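Local coordinates for L-lysine 6-oxidase (Marinomonas mediterranea, PDB 3WEU), which oxidises the side-chain amino group of L-lysine with a cysteine tryptophylquinone cofactor, releasing ammonium and antibacterial hydrogen peroxide, at residues A[602-607]-A[677-682]; A[614-619]-A[653-658]; A[200-205]-A[621-626]. One frame throughout, in Å; residues are numbered along the deposited sequence.

Interaction 1 of 3, residues A[602-607]-A[677-682]; sequences SHLPAG and PVFFIN
With CG of Phe679 anti to the carbonyl carbon (chi1 -73°) and CG of Leu604 turned the same way about its own first bond (chi1 -68°), the phenyl ring leaves its strand and reaches the loop that follows helix 596-602, where the leucine branch meets it. The case illustrates how one aromatic ring edge can meet the last carbonyl of a helix and the loop beyond it. The backbone oxygen of Ser602 lies at the ring edge, in its plane, 3.3 Å from CE2 of Phe679, and CZ lies equally near. The partly positive C-H edge therefore faces a carbonyl oxygen, a polarity match that is probably mildly attractive. The Leu604 and Phe679 side chains cross obliquely, CD1 of Leu604 lying 4.0 Å from CZ of Phe679. The His603 side chain instead slides past in the opposite direction, CD2 touching CE2 of Phe679 at 4.1 Å. His603 is where the chain leaves helical geometry, with a positive phi of 64°; Ser602, His603 and Leu604 all touch the one ring. Ser602 OG bonds chiefly to Gly598 O and only weakly receives N of Leu604. Arg614 makes a cation-pi contact with Phe679, while Phe657 stacks on His603. The contact thus joins the C-terminal end of helix 596-602 to strand 675-680, whose antiparallel partner is strand 656-661.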
loop_
_atom_site.group_PDB
_atom_site.type_symbol
_atom_site.label_atom_id
_atom_site.label_comp_id
_atom_site.label_asym_id
_atom_site.label_seq_id
_atom_site.Cartn_x
_atom_site.Cartn_y
_atom_site.Cartn_z
ATOM N N SER A 602 24.543 -16.638 11.913
ATOM C CA SER A 602 23.375 -17.312 11.295
ATOM C C SER A 602 22.346 -17.696 12.380
ATOM O O SER A 602 21.204 -18.011 12.057
ATOM C CB SER A 602 23.884 -18.542 10.517
ATOM O OG SER A 602 24.201 -19.517 11.432
ATOM N N HIS A 603 22.734 -17.653 13.642
ATOM C CA HIS A 603 21.899 -17.990 14.820
ATOM C C HIS A 603 21.475 -19.432 14.863
ATOM O O HIS A 603 20.507 -19.763 15.508
ATOM C CB HIS A 603 20.635 -17.116 14.859
ATOM C CG HIS A 603 20.957 -15.676 14.764
ATOM N ND1 HIS A 603 21.391 -14.960 15.842
ATOM C CD2 HIS A 603 21.076 -14.869 13.701
ATOM C CE1 HIS A 603 21.695 -13.735 15.471
ATOM N NE2 HIS A 603 21.504 -13.648 14.175
ATOM N N LEU A 604 22.185 -20.293 14.162
ATOM C CA LEU A 604 21.801 -21.668 14.147
ATOM C C LEU A 604 23.008 -22.573 14.272
ATOM O O LEU A 604 24.062 -22.288 13.695
ATOM C CB LEU A 604 21.108 -21.997 12.807
ATOM C CG LEU A 604 19.726 -21.330 12.592
ATOM C CD1 LEU A 604 19.322 -21.448 11.103
ATOM C CD2 LEU A 604 18.712 -21.918 13.562
ATOM N N PRO A 605 22.805 -23.725 14.884
ATOM C CA PRO A 605 23.829 -24.806 14.863
ATOM C C PRO A 605 23.877 -25.443 13.504
ATOM O O PRO A 605 22.919 -25.309 12.737
ATOM C CB PRO A 605 23.333 -25.782 15.884
ATOM C CG PRO A 605 21.793 -25.622 15.840
ATOM C CD PRO A 605 21.554 -24.169 15.526
ATOM N N ALA A 606 24.969 -26.102 13.193
ATOM C CA ALA A 606 25.112 -26.794 11.920
ATOM C C ALA A 606 24.220 -28.046 11.857
ATOM O O ALA A 606 23.947 -28.681 12.866
ATOM C CB ALA A 606 26.613 -27.152 11.734
ATOM N N GLY A 607 23.809 -28.430 10.672
ATOM C CA GLY A 607 23.192 -29.749 10.487
ATOM C C GLY A 607 21.676 -29.726 10.707
ATOM O O GLY A 607 21.033 -30.772 10.636
ATOM N N PRO A 677 12.049 -19.079 15.953
ATOM C CA PRO A 677 13.036 -18.200 15.393
ATOM C C PRO A 677 12.447 -17.413 14.226
ATOM O O PRO A 677 11.843 -17.970 13.310
ATOM C CB PRO A 677 14.111 -19.180 14.870
ATOM C CG PRO A 677 13.337 -20.445 14.579
ATOM C CD PRO A 677 12.306 -20.513 15.633
ATOM N N VAL A 678 12.745 -16.142 14.153
ATOM C CA VAL A 678 12.272 -15.321 13.047
ATOM C C VAL A 678 13.411 -14.528 12.441
ATOM O O VAL A 678 14.078 -13.742 13.112
ATOM C CB VAL A 678 11.186 -14.323 13.566
ATOM C CG1 VAL A 678 10.683 -13.442 12.451
ATOM C CG2 VAL A 678 10.051 -15.110 14.172
ATOM N N PHE A 679 13.641 -14.778 11.162
ATOM C CA PHE A 679 14.621 -14.090 10.413
ATOM C C PHE A 679 13.961 -13.010 9.601
ATOM O O PHE A 679 12.843 -13.185 9.100
ATOM C CB PHE A 679 15.325 -15.077 9.471
ATOM C CG PHE A 679 16.256 -16.005 10.198
ATOM C CD1 PHE A 679 15.782 -17.174 10.696
ATOM C CD2 PHE A 679 17.576 -15.640 10.427
ATOM C CE1 PHE A 679 16.582 -18.032 11.398
ATOM C CE2 PHE A 679 18.397 -16.501 11.097
ATOM C CZ PHE A 679 17.916 -17.723 11.569
ATOM N N PHE A 680 14.630 -11.888 9.449
ATOM C CA PHE A 680 14.094 -10.824 8.609
ATOM C C PHE A 680 15.175 -9.873 8.203
ATOM O O PHE A 680 16.303 -9.984 8.683
ATOM C CB PHE A 680 12.986 -10.083 9.339
ATOM C CG PHE A 680 13.408 -9.443 10.637
ATOM C CD1 PHE A 680 13.622 -10.173 11.760
ATOM C CD2 PHE A 680 13.578 -8.063 10.696
ATOM C CE1 PHE A 680 13.986 -9.572 12.966
ATOM C CE2 PHE A 680 13.939 -7.439 11.899
ATOM C CZ PHE A 680 14.136 -8.197 13.027
ATOM N N ILE A 681 14.843 -8.996 7.286
ATOM C CA ILE A 681 15.760 -7.961 6.815
ATOM C C ILE A 681 15.295 -6.595 7.347
ATOM O O ILE A 681 14.184 -6.098 7.059
ATOM C CB ILE A 681 15.771 -7.924 5.312
ATOM C CG1 ILE A 681 16.316 -9.284 4.789
ATOM C CG2 ILE A 681 16.658 -6.808 4.814
ATOM C CD1 ILE A 681 16.210 -9.384 3.320
ATOM N N ASN A 682 16.146 -6.008 8.156
ATOM C CA ASN A 682 15.808 -4.760 8.784
ATOM C C ASN A 682 15.992 -3.721 7.723
ATOM O O ASN A 682 17.117 -3.440 7.276
ATOM C CB ASN A 682 16.675 -4.511 10.005
ATOM C CG ASN A 682 16.252 -3.236 10.760
ATOM O OD1 ASN A 682 15.876 -2.224 10.154
ATOM N ND2 ASN A 682 16.341 -3.289 12.066
#

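Interaction 2 of 3, residues A[614-619]-A[653-658]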
loop_
_atom_site.group_PDB
_atom_site.type_symbol
_atom_site.label_atom_id
_atom_site.label_comp_id
_atom_site.label_asym_id
_atom_site.label_seq_id
_atom_site.Cartn_x
_atom_site.Cartn_y
_atom_site.Cartn_z
ATOM N N ARG A 614 14.713 -18.120 4.442
ATOM C CA ARG A 614 14.284 -17.503 5.695
ATOM C C ARG A 614 14.839 -16.066 5.683
ATOM O O ARG A 614 15.995 -15.821 5.385
ATOM C CB ARG A 614 14.754 -18.297 6.852
ATOM C CG ARG A 614 16.289 -18.437 6.983
ATOM C CD ARG A 614 16.708 -19.581 7.859
ATOM N NE ARG A 614 18.151 -19.657 7.904
ATOM C CZ ARG A 614 18.921 -20.125 6.918
ATOM N NH1 ARG A 614 18.400 -20.565 5.762
ATOM N NH2 ARG A 614 20.268 -20.129 7.090
ATOM N N GLY A 615 13.987 -15.127 6.066
ATOM C CA GLY A 615 14.360 -13.747 6.120
ATOM C C GLY A 615 13.952 -12.921 4.917
ATOM O O GLY A 615 13.867 -11.698 4.999
ATOM N N ILE A 616 13.753 -13.579 3.784
ATOM C CA ILE A 616 13.229 -12.936 2.579
ATOM C C ILE A 616 11.743 -13.115 2.664
ATOM O O ILE A 616 11.194 -14.118 2.241
ATOM C CB ILE A 616 13.681 -13.594 1.299
ATOM C CG1 ILE A 616 15.165 -13.744 1.256
ATOM C CG2 ILE A 616 13.258 -12.750 0.071
ATOM C CD1 ILE A 616 15.919 -12.514 0.982
ATOM N N ASN A 617 11.103 -12.171 3.319
ATOM C CA ASN A 617 9.705 -12.335 3.749
ATOM C C ASN A 617 8.674 -11.770 2.731
ATOM O O ASN A 617 7.475 -11.932 2.933
ATOM C CB ASN A 617 9.501 -11.694 5.101
ATOM C CG ASN A 617 10.142 -12.527 6.217
ATOM O OD1 ASN A 617 9.796 -13.709 6.370
ATOM N ND2 ASN A 617 11.033 -11.936 7.001
ATOM N N SER A 618 9.173 -11.142 1.691
ATOM C CA SER A 618 8.346 -10.580 0.668
ATOM C C SER A 618 8.955 -10.711 -0.677
ATOM O O SER A 618 10.163 -10.771 -0.826
ATOM C CB SER A 618 8.093 -9.043 0.948
ATOM O OG SER A 618 9.264 -8.267 0.631
ATOM N N TYR A 619 8.089 -10.624 -1.688
ATOM C CA TYR A 619 8.496 -10.563 -3.071
ATOM C C TYR A 619 9.506 -9.443 -3.317
ATOM O O TYR A 619 10.555 -9.612 -3.970
ATOM C CB TYR A 619 7.217 -10.346 -3.913
ATOM C CG TYR A 619 7.405 -10.007 -5.331
ATOM C CD1 TYR A 619 8.530 -10.462 -6.053
ATOM C CD2 TYR A 619 6.429 -9.315 -5.993
ATOM C CE1 TYR A 619 8.673 -10.186 -7.396
ATOM C CE2 TYR A 619 6.529 -9.053 -7.350
ATOM C CZ TYR A 619 7.658 -9.443 -8.044
ATOM O OH TYR A 619 7.788 -9.145 -9.376
ATOM N N GLU A 653 24.962 -11.752 7.472
ATOM C CA GLU A 653 24.989 -10.410 8.067
ATOM C C GLU A 653 23.859 -9.495 7.624
ATOM O O GLU A 653 23.523 -8.548 8.332
ATOM C CB GLU A 653 26.362 -9.763 7.855
ATOM C CG GLU A 653 27.380 -10.455 8.767
ATOM C CD GLU A 653 28.719 -9.670 8.973
ATOM O OE1 GLU A 653 29.093 -8.813 8.139
ATOM O OE2 GLU A 653 29.425 -9.910 9.979
ATOM N N LEU A 654 23.264 -9.797 6.474
ATOM C CA LEU A 654 22.088 -9.097 6.008
ATOM C C LEU A 654 20.878 -9.204 6.913
ATOM O O LEU A 654 20.025 -8.309 6.963
ATOM C CB LEU A 654 21.728 -9.579 4.610
ATOM C CG LEU A 654 20.480 -8.915 4.024
ATOM C CD1 LEU A 654 20.728 -7.436 3.781
ATOM C CD2 LEU A 654 20.120 -9.590 2.727
ATOM N N PHE A 655 20.744 -10.328 7.583
ATOM C CA PHE A 655 19.488 -10.677 8.206
ATOM C C PHE A 655 19.544 -10.314 9.682
ATOM O O PHE A 655 20.582 -10.421 10.308
ATOM C CB PHE A 655 19.218 -12.178 8.014
ATOM C CG PHE A 655 19.089 -12.586 6.602
ATOM C CD1 PHE A 655 17.882 -12.420 5.958
ATOM C CD2 PHE A 655 20.136 -13.132 5.905
ATOM C CE1 PHE A 655 17.734 -12.771 4.641
ATOM C CE2 PHE A 655 20.033 -13.428 4.573
ATOM C CZ PHE A 655 18.797 -13.314 3.944
ATOM N N ASP A 656 18.452 -9.851 10.222
ATOM C CA ASP A 656 18.265 -9.789 11.629
ATOM C C ASP A 656 17.527 -11.003 12.088
ATOM O O ASP A 656 16.968 -11.776 11.269
ATOM C CB ASP A 656 17.387 -8.591 11.966
ATOM C CG ASP A 656 18.140 -7.350 12.221
ATOM O OD1 ASP A 656 19.256 -7.126 11.602
ATOM O OD2 ASP A 656 17.516 -6.581 12.996
ATOM N N PHE A 657 17.380 -11.105 13.394
ATOM C CA PHE A 657 16.841 -12.290 13.973
ATOM C C PHE A 657 16.139 -11.969 15.253
ATOM O O PHE A 657 16.668 -11.218 16.031
ATOM C CB PHE A 657 17.991 -13.233 14.226
ATOM C CG PHE A 657 17.635 -14.433 15.002
ATOM C CD1 PHE A 657 17.046 -15.502 14.364
ATOM C CD2 PHE A 657 17.925 -14.526 16.373
ATOM C CE1 PHE A 657 16.740 -16.684 15.059
ATOM C CE2 PHE A 657 17.589 -15.671 17.071
ATOM C CZ PHE A 657 16.982 -16.753 16.411
ATOM N N LYS A 658 14.991 -12.574 15.510
ATOM C CA LYS A 658 14.367 -12.457 16.812
ATOM C C LYS A 658 13.859 -13.769 17.195
ATOM O O LYS A 658 13.250 -14.497 16.350
ATOM C CB LYS A 658 13.220 -11.459 16.733
ATOM C CG LYS A 658 12.689 -11.009 18.105
ATOM C CD LYS A 658 11.897 -9.692 18.035
ATOM C CE LYS A 658 12.193 -8.909 16.743
ATOM N NZ LYS A 658 12.180 -7.440 16.918
#
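Phe655 packs its ring against the backbone at Arg614 and Gly615 and against the side chain of Ile616, in the loop that joins strand 609-611 to helix 619-625. The loop ends in a helix N-cap at Ser618, whose OG bonds to Gln621 N; the phenyl ring packs against the loop's glycine just before it. Gly615 has a positive phi (98°) and no side chain, which lets CD1 of Phe655 come within 3.8 Å of its CA. Next to it the backbone oxygen of Arg614 approaches the ring obliquely, 3.6 Å from CE1 of Phe655. This buried oxygen is not left to the ring alone, for Arg650 NH2 is hydrogen-bonded to it, and the same arginine makes a cation-pi contact with Phe655. The guanidinium of Arg614 itself turns elsewhere, to Asn611 O and to a salt bridge with Glu647. Ile616 meets the ring differently: the two side chains are inclined to each other, and the methyl CD1 sits at the ring edge, near its plane, 4.1 Å from CE1 of Phe655. CG1 of Ile616 already points toward the ring, and the chi2 of -75° sets CD1 at its edge. Glycine and the arginine carbonyl thus lie on one side of the ring plane. On the opposite side, offset toward the rim, CD2 of the preceding Leu654 stands 4.1 Å above the plane of the Phe655 ring.

Interaction 3 of 3, residues A[200-205]-A[621-626]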
loop_
_atom_site.group_PDB
_atom_site.type_symbol
_atom_site.label_atom_id
_atom_site.label_comp_id
_atom_site.label_asym_id
_atom_site.label_seq_id
_atom_site.Cartn_x
_atom_site.Cartn_y
_atom_site.Cartn_z
ATOM N N GLY A 200 22.100 -9.063 -12.705
ATOM C CA GLY A 200 21.020 -9.163 -11.761
ATOM C C GLY A 200 20.150 -7.921 -11.591
ATOM O O GLY A 200 19.320 -7.843 -10.660
ATOM N N PHE A 201 20.343 -6.941 -12.486
ATOM C CA PHE A 201 19.484 -5.750 -12.558
ATOM C C PHE A 201 17.999 -6.125 -12.500
ATOM O O PHE A 201 17.525 -7.026 -13.208
ATOM C CB PHE A 201 19.736 -4.998 -13.891
ATOM C CG PHE A 201 18.868 -3.786 -14.071
ATOM C CD1 PHE A 201 17.593 -3.873 -14.572
ATOM C CD2 PHE A 201 19.371 -2.535 -13.694
ATOM C CE1 PHE A 201 16.788 -2.702 -14.670
ATOM C CE2 PHE A 201 18.580 -1.403 -13.786
ATOM C CZ PHE A 201 17.311 -1.491 -14.277
ATOM N N ALA A 202 17.258 -5.412 -11.688
ATOM C CA ALA A 202 15.778 -5.598 -11.642
ATOM C C ALA A 202 15.225 -4.327 -10.999
ATOM O O ALA A 202 15.448 -4.044 -9.807
ATOM C CB ALA A 202 15.406 -6.838 -10.846
ATOM N N GLY A 203 14.571 -3.547 -11.866
ATOM C CA GLY A 203 14.000 -2.241 -11.496
ATOM C C GLY A 203 12.801 -1.879 -12.348
ATOM O O GLY A 203 12.538 -2.469 -13.430
ATOM N N GLY A 204 12.080 -0.876 -11.862
ATOM C CA GLY A 204 10.920 -0.394 -12.598
ATOM C C GLY A 204 10.272 0.832 -11.931
ATOM O O GLY A 204 10.771 1.386 -10.903
ATOM N N ASN A 205 9.161 1.257 -12.522
ATOM C CA ASN A 205 8.569 2.553 -12.137
ATOM C C ASN A 205 7.252 2.461 -11.442
ATOM O O ASN A 205 6.664 3.480 -11.172
ATOM C CB ASN A 205 8.501 3.457 -13.360
ATOM C CG ASN A 205 9.873 3.825 -13.879
ATOM O OD1 ASN A 205 10.806 4.117 -13.099
ATOM N ND2 ASN A 205 10.025 3.799 -15.194
ATOM N N GLN A 621 11.520 -8.051 -1.246
ATOM C CA GLN A 621 12.810 -8.332 -0.649
ATOM C C GLN A 621 13.593 -9.306 -1.501
ATOM O O GLN A 621 14.817 -9.221 -1.520
ATOM C CB GLN A 621 12.630 -8.872 0.766
ATOM C CG GLN A 621 12.198 -7.774 1.707
ATOM C CD GLN A 621 11.573 -8.307 2.963
ATOM O OE1 GLN A 621 11.857 -9.440 3.403
ATOM N NE2 GLN A 621 10.734 -7.494 3.603
ATOM N N MET A 622 12.904 -10.195 -2.223
ATOM C CA MET A 622 13.598 -11.116 -3.116
ATOM C C MET A 622 14.169 -10.380 -4.295
ATOM O O MET A 622 15.346 -10.585 -4.742
ATOM C CB MET A 622 12.718 -12.260 -3.550
ATOM C CG MET A 622 13.464 -13.332 -4.371
ATOM S SD MET A 622 14.728 -14.234 -3.426
ATOM C CE MET A 622 13.731 -15.582 -2.801
ATOM N N VAL A 623 13.415 -9.407 -4.769
ATOM C CA VAL A 623 13.924 -8.580 -5.834
ATOM C C VAL A 623 15.234 -7.857 -5.477
ATOM O O VAL A 623 16.135 -7.760 -6.295
ATOM C CB VAL A 623 12.831 -7.566 -6.285
ATOM C CG1 VAL A 623 13.408 -6.571 -7.285
ATOM C CG2 VAL A 623 11.718 -8.304 -6.957
ATOM N N GLU A 624 15.344 -7.404 -4.263
ATOM C CA GLU A 624 16.532 -6.643 -3.791
ATOM C C GLU A 624 17.652 -7.586 -3.287
ATOM O O GLU A 624 18.841 -7.345 -3.565
ATOM C CB GLU A 624 16.129 -5.717 -2.661
ATOM C CG GLU A 624 17.327 -4.848 -2.262
ATOM C CD GLU A 624 16.989 -3.689 -1.352
ATOM O OE1 GLU A 624 15.857 -3.575 -0.848
ATOM O OE2 GLU A 624 17.894 -2.888 -1.113
ATOM N N HIS A 625 17.278 -8.677 -2.626
ATOM C CA HIS A 625 18.251 -9.462 -1.859
ATOM C C HIS A 625 18.511 -10.940 -2.232
ATOM O O HIS A 625 19.109 -11.653 -1.473
ATOM C CB HIS A 625 17.875 -9.375 -0.463
ATOM C CG HIS A 625 17.973 -7.994 0.067
ATOM N ND1 HIS A 625 19.173 -7.325 0.150
ATOM C CD2 HIS A 625 17.037 -7.164 0.580
ATOM C CE1 HIS A 625 18.989 -6.136 0.704
ATOM N NE2 HIS A 625 17.702 -6.010 0.986
ATOM N N TRP A 626 18.100 -11.327 -3.429
ATOM C CA TRP A 626 18.341 -12.664 -4.026
ATOM C C TRP A 626 19.792 -13.119 -3.796
ATOM O O TRP A 626 20.061 -14.298 -3.524
ATOM C CB TRP A 626 17.914 -12.684 -5.495
ATOM C CG TRP A 626 18.566 -11.626 -6.299
ATOM C CD1 TRP A 626 18.177 -10.321 -6.369
ATOM C CD2 TRP A 626 19.787 -11.723 -7.053
ATOM N NE1 TRP A 626 19.067 -9.600 -7.140
ATOM C CE2 TRP A 626 20.050 -10.439 -7.587
ATOM C CE3 TRP A 626 20.691 -12.763 -7.328
ATOM C CZ2 TRP A 626 21.183 -10.158 -8.363
ATOM C CZ3 TRP A 626 21.772 -12.504 -8.140
ATOM C CH2 TRP A 626 22.046 -11.191 -8.625
HETATM O O HOH W 1 19.063 -6.862 -8.206
HETATM O O HOH W 2 16.791 -5.278 -7.792
#
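The backbones of Ala202 and Val623 approach to 6.8 Å between their CA atoms, while Gly200, at a positive phi of 91°, has no CB to collide with the indole of Trp626, and its CA packs there. No direct hydrogen bond joins the two segments; apolar touches and two waters do so, a good example of a helix and a strand joined through both. Trp626 CG stands between the backbone N and the carbonyl carbon (chi1 55°), a placing that swings the indole toward the strand, and CZ2 comes 3.5 Å from CA of Gly200, meeting it obliquely. On the other ring of the indole, one water lies in the ring plane at the edge. It accepts from NE1 of Trp626 at 2.9 Å and donates to Gly200 O at 2.7 Å, so the buried N-H and the buried carbonyl satisfy each other indirectly. Farther along, CG1 of Val623, anti to the backbone N, touches CB of Ala202 at 4.1 Å. The second water spends both hydrogens on the contact, giving one to Ala202 O at 2.7 Å and the other to Val623 O at 3.0 Å. Strand 202-204 is the middle one of a three-stranded antiparallel sheet, between 174-175 and 217-219. Gln510, at the start of helix 510-515, touches Ala202, Val623 and Trp626; that helix runs directly into Cys516, the residue cross-linked to Trp581 in the quinone cofactor. On helix 619-625, His625 also packs on Leu654 and Ile681, beside the two-stranded sheet of 656-661 and 675-680.

Along the chain the segments come in the order 200-205, 602-607, 614-619, 621-626, 653-658 and 677-682. Interaction 2 falls wholly within the span of interaction 1, whereas interaction 3 alternates with both. The centres of interactions 1 and 2 are about 8 Å apart, and the two share the two-stranded antiparallel sheet of 656-661 and 675-680. Interaction 3 lies about 15 Å from interaction 2 and about 23 Å from interaction 1. Helix 619-625 connects them, Ile616 packing on Met622 and Ile681 on His625. The series thus runs from the late two-stranded sheet inward to a strand of the N-terminal family region, joining parts far apart in sequence.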